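Local atomic coordinates of probable quinone reductase Qor (NADPH:quinone reductase) (Zeta-crystallin homolog protein) (Mycobacterium tuberculosis, PDB entry 4RVU), a protein that binds NADPH and probably passes electrons from it to quinones, as expected of a zeta-crystallin-like quinone reductase. Residues Q24-P29 against A101-A106; G69-V74 against D89-A94; A123-L128 against V301-R306. One frame throughout, in Å; residues are numbered along the deposited sequence.

Interaction 1 (Q24-P29 against A101-A106); sequences QPQPQP and AEFCTA
The side-chain amide of Gln-26 lies over one face of the Phe-103 ring, with OE1 3.4 Å above the ring plane and over its centre. Amide and ring planes are only 25° apart, so this is a stacked arrangement of two flat groups. The nearest pair, Gln-26 OE1 and Phe-103 CE1, is 3.5 Å apart. Two torsions bring the amide there: Gln-26 sends CG anti to its backbone N (chi1 172°) and stays extended beyond it, which carries the amide the full length of the chain to the ring. Phe-103 also touches Lys-37 and, near CE2, Glu-72.

Next along, the Pro-27 ring comes in at about a right angle to the Phe-103 side chain, its CD 3.8 Å from Phe-103 CB and its CG 3.7 Å from Phe-103 O. The proline therefore rests on the start of the strand's backbone as much as on the side chain. Further on, Thr-105 points its CG2 methyl at the 24-29 segment, 3.8 Å from Pro-29 CA and 4.0 Å from Gln-28 O. Across the two segments the contact is van der Waals and stacking only.

Both segments also meet Leu-35 or its strand 33-38, which pairs antiparallel with 103-107. A proline-rich connection thus lies along a sheet strand of the GroES-like fold found in the catalytic domain of medium-chain dehydrogenases/reductases.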
ATOM      1  N   GLN A  24     -42.821   6.164   8.741  1.00 39.60           N
ATOM      2  CA  GLN A  24     -42.029   7.369   8.966  1.00 39.95           C
ATOM      3  C   GLN A  24     -42.658   8.478   8.141  1.00 37.88           C
ATOM      4  O   GLN A  24     -43.347   8.202   7.159  1.00 37.78           O
ATOM      5  CB  GLN A  24     -40.582   7.167   8.499  1.00 39.45           C
ATOM      6  CG  GLN A  24     -39.789   6.085   9.230  1.00 40.85           C
ATOM      7  CD  GLN A  24     -39.088   6.602  10.474  1.00 40.63           C
ATOM      8  OE1 GLN A  24     -39.601   6.476  11.591  1.00 42.32           O
ATOM      9  NE2 GLN A  24     -37.907   7.184  10.288  1.00 40.26           N
ATOM     10  N   PRO A  25     -42.437   9.740   8.532  1.00 32.13           N
ATOM     11  CA  PRO A  25     -42.841  10.808   7.615  1.00 32.08           C
ATOM     12  C   PRO A  25     -41.935  10.786   6.389  1.00 30.85           C
ATOM     13  O   PRO A  25     -40.763  10.420   6.499  1.00 30.97           O
ATOM     14  CB  PRO A  25     -42.582  12.084   8.424  1.00 32.58           C
ATOM     15  CG  PRO A  25     -42.573  11.637   9.862  1.00 33.24           C
ATOM     16  CD  PRO A  25     -41.980  10.260   9.833  1.00 32.79           C
ATOM     17  N   GLN A  26     -42.481  11.148   5.236  1.00 29.40           N
ATOM     18  CA  GLN A  26     -41.695  11.285   4.015  1.00 30.03           C
ATOM     19  C   GLN A  26     -40.646  12.376   4.220  1.00 29.74           C
ATOM     20  O   GLN A  26     -40.970  13.471   4.685  1.00 29.15           O
ATOM     21  CB  GLN A  26     -42.636  11.630   2.857  1.00 29.37           C
ATOM     22  CG  GLN A  26     -41.967  11.989   1.547  1.00 29.82           C
ATOM     23  CD  GLN A  26     -42.960  12.067   0.409  1.00 29.24           C
ATOM     24  OE1 GLN A  26     -43.801  11.178   0.243  1.00 29.88           O
ATOM     25  NE2 GLN A  26     -42.881  13.136  -0.378  1.00 29.14           N
ATOM     26  N   PRO A  27     -39.376  12.087   3.893  1.00 27.01           N
ATOM     27  CA  PRO A  27     -38.325  13.078   4.150  1.00 26.77           C
ATOM     28  C   PRO A  27     -38.392  14.240   3.171  1.00 26.39           C
ATOM     29  O   PRO A  27     -39.008  14.129   2.108  1.00 26.85           O
ATOM     30  CB  PRO A  27     -37.028  12.287   3.931  1.00 27.16           C
ATOM     31  CG  PRO A  27     -37.399  11.207   2.969  1.00 26.54           C
ATOM     32  CD  PRO A  27     -38.853  10.875   3.229  1.00 26.97           C
ATOM     33  N   GLN A  28     -37.762  15.348   3.548  1.00 31.62           N
ATOM     34  CA  GLN A  28     -37.656  16.514   2.685  1.00 31.13           C
ATOM     35  C   GLN A  28     -36.193  16.713   2.319  1.00 29.46           C
ATOM     36  O   GLN A  28     -35.329  16.718   3.196  1.00 29.93           O
ATOM     37  CB  GLN A  28     -38.183  17.761   3.405  1.00 32.47           C
ATOM     38  CG  GLN A  28     -39.622  17.639   3.889  1.00 32.32           C
ATOM     39  CD  GLN A  28     -40.211  18.967   4.327  1.00 35.91           C
ATOM     40  OE1 GLN A  28     -39.643  19.671   5.165  1.00 36.55           O
ATOM     41  NE2 GLN A  28     -41.351  19.322   3.747  1.00 37.36           N
ATOM     42  N   PRO A  29     -35.910  16.890   1.021  1.00 23.42           N
ATOM     43  CA  PRO A  29     -34.527  17.112   0.574  1.00 24.66           C
ATOM     44  C   PRO A  29     -33.950  18.443   1.075  1.00 24.18           C
ATOM     45  O   PRO A  29     -34.641  19.470   1.034  1.00 24.27           O
ATOM     46  CB  PRO A  29     -34.655  17.116  -0.957  1.00 23.93           C
ATOM     47  CG  PRO A  29     -36.084  17.517  -1.225  1.00 24.82           C
ATOM     48  CD  PRO A  29     -36.879  16.923  -0.092  1.00 24.32           C
ATOM     49  N   ALA A 101     -36.371   2.574   2.296  1.00 19.16           N
ATOM     50  CA  ALA A 101     -37.622   3.302   2.514  1.00 19.77           C
ATOM     51  C   ALA A 101     -38.277   3.542   1.175  1.00 19.81           C
ATOM     52  O   ALA A 101     -37.647   3.343   0.141  1.00 19.11           O
ATOM     53  CB  ALA A 101     -37.348   4.637   3.200  1.00 19.27           C
ATOM     54  N   GLU A 102     -39.528   4.001   1.184  1.00 18.78           N
ATOM     55  CA  GLU A 102     -40.201   4.324  -0.066  1.00 19.00           C
ATOM     56  C   GLU A 102     -39.629   5.590  -0.684  1.00 19.15           C
ATOM     57  O   GLU A 102     -39.657   5.760  -1.909  1.00 18.90           O
ATOM     58  CB  GLU A 102     -41.697   4.495   0.165  1.00 19.72           C
ATOM     59  CG  GLU A 102     -42.405   3.197   0.438  1.00 20.03           C
ATOM     60  CD  GLU A 102     -43.886   3.385   0.590  1.00 21.41           C
ATOM     61  OE1 GLU A 102     -44.315   3.734   1.708  1.00 20.33           O
ATOM     62  OE2 GLU A 102     -44.612   3.194  -0.411  1.00 22.44           O
ATOM     63  N   PHE A 103     -39.109   6.468   0.176  1.00 19.40           N
ATOM     64  CA  PHE A 103     -38.518   7.736  -0.237  1.00 18.34           C
ATOM     65  C   PHE A 103     -37.265   7.992   0.579  1.00 18.40           C
ATOM     66  O   PHE A 103     -37.232   7.707   1.785  1.00 18.18           O
ATOM     67  CB  PHE A 103     -39.491   8.897   0.007  1.00 18.81           C
ATOM     68  CG  PHE A 103     -40.763   8.819  -0.797  1.00 18.86           C
ATOM     69  CD1 PHE A 103     -41.849   8.082  -0.335  1.00 19.24           C
ATOM     70  CD2 PHE A 103     -40.883   9.514  -1.995  1.00 19.94           C
ATOM     71  CE1 PHE A 103     -43.025   8.021  -1.070  1.00 18.91           C
ATOM     72  CE2 PHE A 103     -42.060   9.464  -2.734  1.00 20.59           C
ATOM     73  CZ  PHE A 103     -43.129   8.709  -2.272  1.00 19.88           C
ATOM     74  N   CYS A 104     -36.231   8.521  -0.070  1.00 19.01           N
ATOM     75  CA  CYS A 104     -35.013   8.906   0.639  1.00 18.79           C
ATOM     76  C   CYS A 104     -34.380  10.104  -0.048  1.00 18.98           C
ATOM     77  O   CYS A 104     -34.846  10.546  -1.103  1.00 20.26           O
ATOM     78  CB  CYS A 104     -34.018   7.740   0.696  1.00 19.31           C
ATOM     79  SG  CYS A 104     -33.261   7.304  -0.903  1.00 19.82           S
ATOM     80  N   THR A 105     -33.316  10.627   0.552  1.00 20.16           N
ATOM     81  CA  THR A 105     -32.596  11.753  -0.031  1.00 20.49           C
ATOM     82  C   THR A 105     -31.212  11.309  -0.458  1.00 19.99           C
ATOM     83  O   THR A 105     -30.658  10.369   0.113  1.00 20.53           O
ATOM     84  CB  THR A 105     -32.431  12.902   0.973  1.00 19.96           C
ATOM     85  OG1 THR A 105     -31.701  12.425   2.109  1.00 19.56           O
ATOM     86  CG2 THR A 105     -33.790  13.432   1.416  1.00 20.95           C
ATOM     87  N   ALA A 106     -30.640  12.000  -1.446  1.00 17.97           N
ATOM     88  CA  ALA A 106     -29.257  11.755  -1.840  1.00 17.84           C
ATOM     89  C   ALA A 106     -28.647  13.032  -2.403  1.00 18.09           C
ATOM     90  O   ALA A 106     -29.353  13.836  -3.014  1.00 18.20           O
ATOM     91  CB  ALA A 106     -29.166  10.609  -2.860  1.00 17.66           C
TER

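Interaction 2 (G69-V74 against D89-A94); sequences GTVEAV and DRVVSA
Gly-69 and Val-91 exchange two backbone hydrogen bonds: Val-91 N to Gly-69 O at 2.8 Å, and Gly-69 N to Val-91 O at 3.0 Å. The first is the straighter, with 167° at the hydrogen. A third bond runs from Val-71 N to Asp-89 O (2.8 Å), the donor lying in the carbonyl plane. Between them Thr-70 and Arg-90 form a non-hydrogen-bonded pair, their CA atoms just 4.4 Å apart; here Thr-70 CA brings its hydrogen to Asp-89 O and Arg-90 CA brings its own to Gly-69 O.

On the side of this pair, Thr-70 CG2 meets the aliphatic part of arginine at Arg-90 CG, 4.1 Å away, the two side chains crossing at a slant. The guanidinium goes on to Val-118 O and Ser-120 OG, while Asp-89 OD2 accepts from Ser-86 N. On the other face Val-71 CG2 fits against Val-91 CG2 at 3.7 Å, the side chains nearly perpendicular. With CG1 anti to the backbone N (chi1 178°), Val-71 CG2 falls anti to the carbonyl carbon, and CG2 also lies 3.5 Å from Asp-89 O.

The strand directions differ by 104°, so pairing is confined to a short crossing before the strands part. Beyond it, Glu-72 and Ala-73 both face Leu-35 in a classic beta bulge. Such short, strongly twisted antiparallel pairing belongs to the curled sheet of the GroES-like domain.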
ATOM      1  N   GLY A  69     -34.457   5.154  -8.237  1.00 18.32           N
ATOM      2  CA  GLY A  69     -35.864   5.509  -8.345  1.00 18.38           C
ATOM      3  C   GLY A  69     -36.044   6.820  -9.077  1.00 19.42           C
ATOM      4  O   GLY A  69     -35.132   7.276  -9.760  1.00 19.44           O
ATOM      5  N   THR A  70     -37.217   7.437  -8.938  1.00 18.44           N
ATOM      6  CA  THR A  70     -37.490   8.661  -9.677  1.00 18.25           C
ATOM      7  C   THR A  70     -37.348   9.883  -8.787  1.00 18.89           C
ATOM      8  O   THR A  70     -37.656   9.833  -7.594  1.00 18.63           O
ATOM      9  CB  THR A  70     -38.897   8.638 -10.331  1.00 20.01           C
ATOM     10  OG1 THR A  70     -39.866   8.242  -9.353  1.00 19.88           O
ATOM     11  CG2 THR A  70     -38.919   7.657 -11.489  1.00 18.39           C
ATOM     12  N   VAL A  71     -36.863  10.975  -9.370  1.00 20.75           N
ATOM     13  CA  VAL A  71     -36.720  12.217  -8.620  1.00 19.87           C
ATOM     14  C   VAL A  71     -38.102  12.808  -8.369  1.00 21.47           C
ATOM     15  O   VAL A  71     -38.785  13.239  -9.307  1.00 21.35           O
ATOM     16  CB  VAL A  71     -35.827  13.225  -9.349  1.00 20.60           C
ATOM     17  CG1 VAL A  71     -35.741  14.527  -8.557  1.00 20.69           C
ATOM     18  CG2 VAL A  71     -34.428  12.641  -9.546  1.00 20.74           C
ATOM     19  N   GLU A  72     -38.514  12.797  -7.104  1.00 26.08           N
ATOM     20  CA  GLU A  72     -39.824  13.296  -6.693  1.00 26.60           C
ATOM     21  C   GLU A  72     -39.751  14.805  -6.446  1.00 27.14           C
ATOM     22  O   GLU A  72     -40.723  15.537  -6.663  1.00 27.12           O
ATOM     23  CB  GLU A  72     -40.259  12.575  -5.412  1.00 27.39           C
ATOM     24  CG  GLU A  72     -41.634  12.962  -4.889  1.00 27.61           C
ATOM     25  CD  GLU A  72     -42.742  12.080  -5.436  1.00 30.08           C
ATOM     26  OE1 GLU A  72     -42.453  11.239  -6.314  1.00 27.58           O
ATOM     27  OE2 GLU A  72     -43.900  12.234  -4.987  1.00 29.86           O
ATOM     28  N   ALA A  73     -38.589  15.263  -5.988  1.00 23.37           N
ATOM     29  CA  ALA A  73     -38.367  16.677  -5.701  1.00 22.88           C
ATOM     30  C   ALA A  73     -36.876  16.984  -5.647  1.00 24.56           C
ATOM     31  O   ALA A  73     -36.059  16.108  -5.358  1.00 22.39           O
ATOM     32  CB  ALA A  73     -39.031  17.072  -4.383  1.00 23.71           C
ATOM     33  N   VAL A  74     -36.536  18.240  -5.916  1.00 28.29           N
ATOM     34  CA  VAL A  74     -35.169  18.723  -5.813  1.00 28.51           C
ATOM     35  C   VAL A  74     -35.112  19.654  -4.610  1.00 29.68           C
ATOM     36  O   VAL A  74     -36.062  20.408  -4.370  1.00 29.35           O
ATOM     37  CB  VAL A  74     -34.767  19.468  -7.105  1.00 28.30           C
ATOM     38  CG1 VAL A  74     -33.382  20.068  -6.980  1.00 28.15           C
ATOM     39  CG2 VAL A  74     -34.841  18.537  -8.305  1.00 28.42           C
ATOM     40  N   ASP A  89     -36.769  12.372 -13.412  1.00 21.73           N
ATOM     41  CA  ASP A  89     -35.648  11.560 -13.893  1.00 21.42           C
ATOM     42  C   ASP A  89     -35.489  10.278 -13.075  1.00 20.46           C
ATOM     43  O   ASP A  89     -35.682  10.291 -11.852  1.00 21.64           O
ATOM     44  CB  ASP A  89     -34.325  12.345 -13.847  1.00 21.68           C
ATOM     45  CG  ASP A  89     -34.204  13.383 -14.953  1.00 22.04           C
ATOM     46  OD1 ASP A  89     -35.022  13.369 -15.891  1.00 21.50           O
ATOM     47  OD2 ASP A  89     -33.266  14.211 -14.887  1.00 22.77           O
ATOM     48  N   ARG A  90     -35.135   9.184 -13.757  1.00 18.81           N
ATOM     49  CA  ARG A  90     -34.759   7.933 -13.100  1.00 19.04           C
ATOM     50  C   ARG A  90     -33.290   8.060 -12.731  1.00 17.80           C
ATOM     51  O   ARG A  90     -32.454   8.356 -13.595  1.00 18.11           O
ATOM     52  CB  ARG A  90     -34.922   6.736 -14.040  1.00 19.61           C
ATOM     53  CG  ARG A  90     -36.349   6.330 -14.336  1.00 21.85           C
ATOM     54  CD  ARG A  90     -36.374   5.271 -15.452  1.00 22.58           C
ATOM     55  NE  ARG A  90     -35.877   4.001 -14.963  1.00 20.48           N
ATOM     56  CZ  ARG A  90     -34.938   3.265 -15.551  1.00 20.65           C
ATOM     57  NH1 ARG A  90     -34.379   3.643 -16.701  1.00 19.47           N
ATOM     58  NH2 ARG A  90     -34.564   2.133 -14.982  1.00 20.00           N
ATOM     59  N   VAL A  91     -32.976   7.851 -11.459  1.00 17.03           N
ATOM     60  CA  VAL A  91     -31.618   8.107 -10.983  1.00 16.94           C
ATOM     61  C   VAL A  91     -31.167   7.020 -10.027  1.00 16.87           C
ATOM     62  O   VAL A  91     -31.982   6.246  -9.527  1.00 16.90           O
ATOM     63  CB  VAL A  91     -31.498   9.479 -10.293  1.00 16.95           C
ATOM     64  CG1 VAL A  91     -31.743  10.619 -11.282  1.00 17.01           C
ATOM     65  CG2 VAL A  91     -32.429   9.568  -9.085  1.00 16.98           C
ATOM     66  N   VAL A  92     -29.869   6.956  -9.769  1.00 16.79           N
ATOM     67  CA  VAL A  92     -29.352   5.965  -8.847  1.00 16.72           C
ATOM     68  C   VAL A  92     -28.196   6.580  -8.063  1.00 16.64           C
ATOM     69  O   VAL A  92     -27.419   7.366  -8.602  1.00 16.62           O
ATOM     70  CB  VAL A  92     -28.950   4.658  -9.584  1.00 16.69           C
ATOM     71  CG1 VAL A  92     -27.881   4.920 -10.644  1.00 16.66           C
ATOM     72  CG2 VAL A  92     -28.496   3.583  -8.595  1.00 16.63           C
ATOM     73  N   SER A  93     -28.120   6.252  -6.778  1.00 16.60           N
ATOM     74  CA  SER A  93     -27.052   6.765  -5.922  1.00 16.53           C
ATOM     75  C   SER A  93     -26.606   5.674  -4.985  1.00 16.47           C
ATOM     76  O   SER A  93     -27.386   4.779  -4.637  1.00 16.49           O
ATOM     77  CB  SER A  93     -27.538   7.971  -5.115  1.00 16.56           C
ATOM     78  OG  SER A  93     -26.475   8.556  -4.359  1.00 16.49           O
ATOM     79  N   ALA A  94     -25.339   5.744  -4.589  1.00 16.39           N
ATOM     80  CA  ALA A  94     -24.764   4.833  -3.611  1.00 16.32           C
ATOM     81  C   ALA A  94     -24.456   5.615  -2.337  1.00 16.29           C
ATOM     82  O   ALA A  94     -23.805   5.097  -1.431  1.00 16.23           O
ATOM     83  CB  ALA A  94     -23.476   4.233  -4.159  1.00 16.25           C
TER

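Interaction 3 (A123-L128 against V301-R306); sequences AASALL and VAVGGR
Ser-125 and Ala-126 of helix 120-140 meet Val-301 through its two methyls. CG1 approaches Ser-125 CB at 3.7 Å, and CG2 lies 3.8 Å from Ala-126 CB, so the valine straddles two neighbouring helix residues. Its chi1 of 180° puts CG1 anti to the backbone N and CG2 anti to the carbonyl carbon, spreading the fork toward the helix. Beyond Ala-302, which turns its own methyl away, Val-303 comes back to the helix: its CG2 is 3.7 Å from Ser-125 OG, the hydroxyl lying against a methyl.

That hydroxyl has its polar partner inside the helix, at Glu-121 O one turn earlier. With chi1 at -73°, OG sits beside the backbone N, where it can reach back along the helix to that carbonyl. Ser-125 O is held in turn by Ser-327 OG. Strand 327-331 pairs with 303-308, and its Val-329 touches both Ser-125 and Val-303. Val-303 CG1 also lies 3.7 Å above the centre of the Arg-306 guanidinium, whose NE makes a salt bridge to Glu-121.

Leu-128, on the same helix, touches the bound NADPH, and the Val-301 side chain is about 10 Å from the cofactor. Across the segments the contacts are van der Waals, mostly between methyls and CB atoms, and the buried serine hydroxyl is satisfied within its own helix, so contact here rests on shape and close fit.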
ATOM      1  N   ALA A 123     -29.901  -1.238 -12.018  1.00 16.72           N
ATOM      2  CA  ALA A 123     -29.181  -0.063 -11.515  1.00 16.68           C
ATOM      3  C   ALA A 123     -28.866  -0.170 -10.017  1.00 16.63           C
ATOM      4  O   ALA A 123     -27.761   0.166  -9.575  1.00 16.56           O
ATOM      5  CB  ALA A 123     -29.968   1.218 -11.812  1.00 16.75           C
ATOM      6  N   ALA A 124     -29.824  -0.645  -9.229  1.00 16.66           N
ATOM      7  CA  ALA A 124     -29.625  -0.765  -7.776  1.00 16.62           C
ATOM      8  C   ALA A 124     -28.823  -2.002  -7.432  1.00 16.56           C
ATOM      9  O   ALA A 124     -28.412  -2.192  -6.278  1.00 16.51           O
ATOM     10  CB  ALA A 124     -30.968  -0.782  -7.038  1.00 16.68           C
ATOM     11  N   SER A 125     -28.607  -2.852  -8.429  1.00 16.56           N
ATOM     12  CA  SER A 125     -27.707  -3.986  -8.286  1.00 16.49           C
ATOM     13  C   SER A 125     -26.281  -3.568  -8.615  1.00 16.42           C
ATOM     14  O   SER A 125     -25.323  -4.173  -8.137  1.00 16.35           O
ATOM     15  CB  SER A 125     -28.113  -5.109  -9.238  1.00 16.53           C
ATOM     16  OG  SER A 125     -29.289  -5.761  -8.805  1.00 16.58           O
ATOM     17  N   ALA A 126     -26.149  -2.530  -9.434  1.00 16.44           N
ATOM     18  CA  ALA A 126     -24.886  -2.252 -10.119  1.00 16.38           C
ATOM     19  C   ALA A 126     -24.070  -1.102  -9.550  1.00 16.34           C
ATOM     20  O   ALA A 126     -22.841  -1.161  -9.564  1.00 16.27           O
ATOM     21  CB  ALA A 126     -25.141  -2.010 -11.605  1.00 16.43           C
ATOM     22  N   LEU A 127     -24.720  -0.039  -9.082  1.00 16.37           N
ATOM     23  CA  LEU A 127     -23.983   1.206  -8.808  1.00 16.34           C
ATOM     24  C   LEU A 127     -22.935   1.164  -7.695  1.00 16.26           C
ATOM     25  O   LEU A 127     -21.759   1.396  -7.961  1.00 16.20           O
ATOM     26  CB  LEU A 127     -24.921   2.403  -8.587  1.00 16.40           C
ATOM     27  CG  LEU A 127     -24.108   3.712  -8.582  1.00 16.37           C
ATOM     28  CD1 LEU A 127     -23.587   4.060  -9.986  1.00 16.38           C
ATOM     29  CD2 LEU A 127     -24.858   4.896  -7.973  1.00 16.42           C
ATOM     30  N   LEU A 128     -23.334   0.907  -6.453  1.00 16.25           N
ATOM     31  CA  LEU A 128     -22.349   0.943  -5.359  1.00 16.18           C
ATOM     32  C   LEU A 128     -21.244  -0.071  -5.606  1.00 16.11           C
ATOM     33  O   LEU A 128     -20.054   0.245  -5.499  1.00 16.04           O
ATOM     34  CB  LEU A 128     -23.009   0.677  -3.996  1.00 16.18           C
ATOM     35  CG  LEU A 128     -22.139   0.987  -2.762  1.00 16.11           C
ATOM     36  CD1 LEU A 128     -23.005   1.360  -1.558  1.00 16.14           C
ATOM     37  CD2 LEU A 128     -21.227  -0.179  -2.395  1.00 16.05           C
ATOM     38  N   VAL A 301     -24.644  -7.074 -15.149  1.00 17.70           N
ATOM     39  CA  VAL A 301     -24.973  -7.149 -13.731  1.00 17.73           C
ATOM     40  C   VAL A 301     -26.330  -7.794 -13.566  1.00 18.18           C
ATOM     41  O   VAL A 301     -27.351  -7.187 -13.889  1.00 17.87           O
ATOM     42  CB  VAL A 301     -24.975  -5.771 -13.070  1.00 17.00           C
ATOM     43  CG1 VAL A 301     -25.325  -5.898 -11.584  1.00 17.73           C
ATOM     44  CG2 VAL A 301     -23.607  -5.099 -13.235  1.00 17.55           C
ATOM     45  N   ALA A 302     -26.346  -9.028 -13.075  1.00 18.21           N
ATOM     46  CA  ALA A 302     -27.604  -9.755 -12.911  1.00 19.76           C
ATOM     47  C   ALA A 302     -28.224  -9.370 -11.577  1.00 19.07           C
ATOM     48  O   ALA A 302     -27.518  -8.970 -10.651  1.00 19.28           O
ATOM     49  CB  ALA A 302     -27.362 -11.251 -12.968  1.00 20.22           C
ATOM     50  N   VAL A 303     -29.543  -9.471 -11.475  1.00 19.31           N
ATOM     51  CA  VAL A 303     -30.187  -9.290 -10.177  1.00 19.24           C
ATOM     52  C   VAL A 303     -30.183 -10.646  -9.481  1.00 20.40           C
ATOM     53  O   VAL A 303     -30.955 -11.534  -9.850  1.00 19.73           O
ATOM     54  CB  VAL A 303     -31.631  -8.778 -10.324  1.00 20.25           C
ATOM     55  CG1 VAL A 303     -32.260  -8.566  -8.949  1.00 19.59           C
ATOM     56  CG2 VAL A 303     -31.646  -7.480 -11.124  1.00 19.79           C
ATOM     57  N   GLY A 304     -29.315 -10.812  -8.485  1.00 19.86           N
ATOM     58  CA  GLY A 304     -29.092 -12.122  -7.877  1.00 20.61           C
ATOM     59  C   GLY A 304     -30.139 -12.567  -6.869  1.00 21.05           C
ATOM     60  O   GLY A 304     -30.276 -13.755  -6.576  1.00 20.59           O
ATOM     61  N   GLY A 305     -30.890 -11.619  -6.329  1.00 17.91           N
ATOM     62  CA  GLY A 305     -31.946 -11.971  -5.398  1.00 18.80           C
ATOM     63  C   GLY A 305     -32.819 -10.772  -5.137  1.00 18.59           C
ATOM     64  O   GLY A 305     -32.347  -9.639  -5.215  1.00 17.25           O
ATOM     65  N   ARG A 306     -34.084 -11.025  -4.818  1.00 20.37           N
ATOM     66  CA  ARG A 306     -35.060  -9.965  -4.585  1.00 20.43           C
ATOM     67  C   ARG A 306     -35.842 -10.252  -3.313  1.00 20.03           C
ATOM     68  O   ARG A 306     -36.220 -11.397  -3.057  1.00 20.62           O
ATOM     69  CB  ARG A 306     -36.058  -9.904  -5.740  1.00 21.46           C
ATOM     70  CG  ARG A 306     -35.462  -9.616  -7.086  1.00 21.68           C
ATOM     71  CD  ARG A 306     -36.531  -9.708  -8.160  1.00 22.18           C
ATOM     72  NE  ARG A 306     -36.022  -9.329  -9.472  1.00 23.53           N
ATOM     73  CZ  ARG A 306     -35.398 -10.165 -10.299  1.00 25.59           C
ATOM     74  NH1 ARG A 306     -35.199 -11.432  -9.941  1.00 26.07           N
ATOM     75  NH2 ARG A 306     -34.968  -9.740 -11.483  1.00 26.18           N
TER

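From the N terminus, segment 24-29 comes first, and interaction 1 closes a loop when the chain returns at 101-106. Interaction 2 falls wholly within that span, joining 69-74 to 89-94 by a much shorter excursion. The two touch where Phe-103 CE2 packs on Glu-72 CD at 3.8 Å and Ala-106 meets Ser-93. Interaction 3 follows in series: helix 120-140 is reached soon afterwards, but its partner 301-306 arrives only after the Rossmann-type parallel sheet has been built. Leu-127 and Leu-128 pack on the end of 89-94, connecting interactions 2 and 3, whereas interactions 1 and 3 do not touch. All three reach the same mixed sheet.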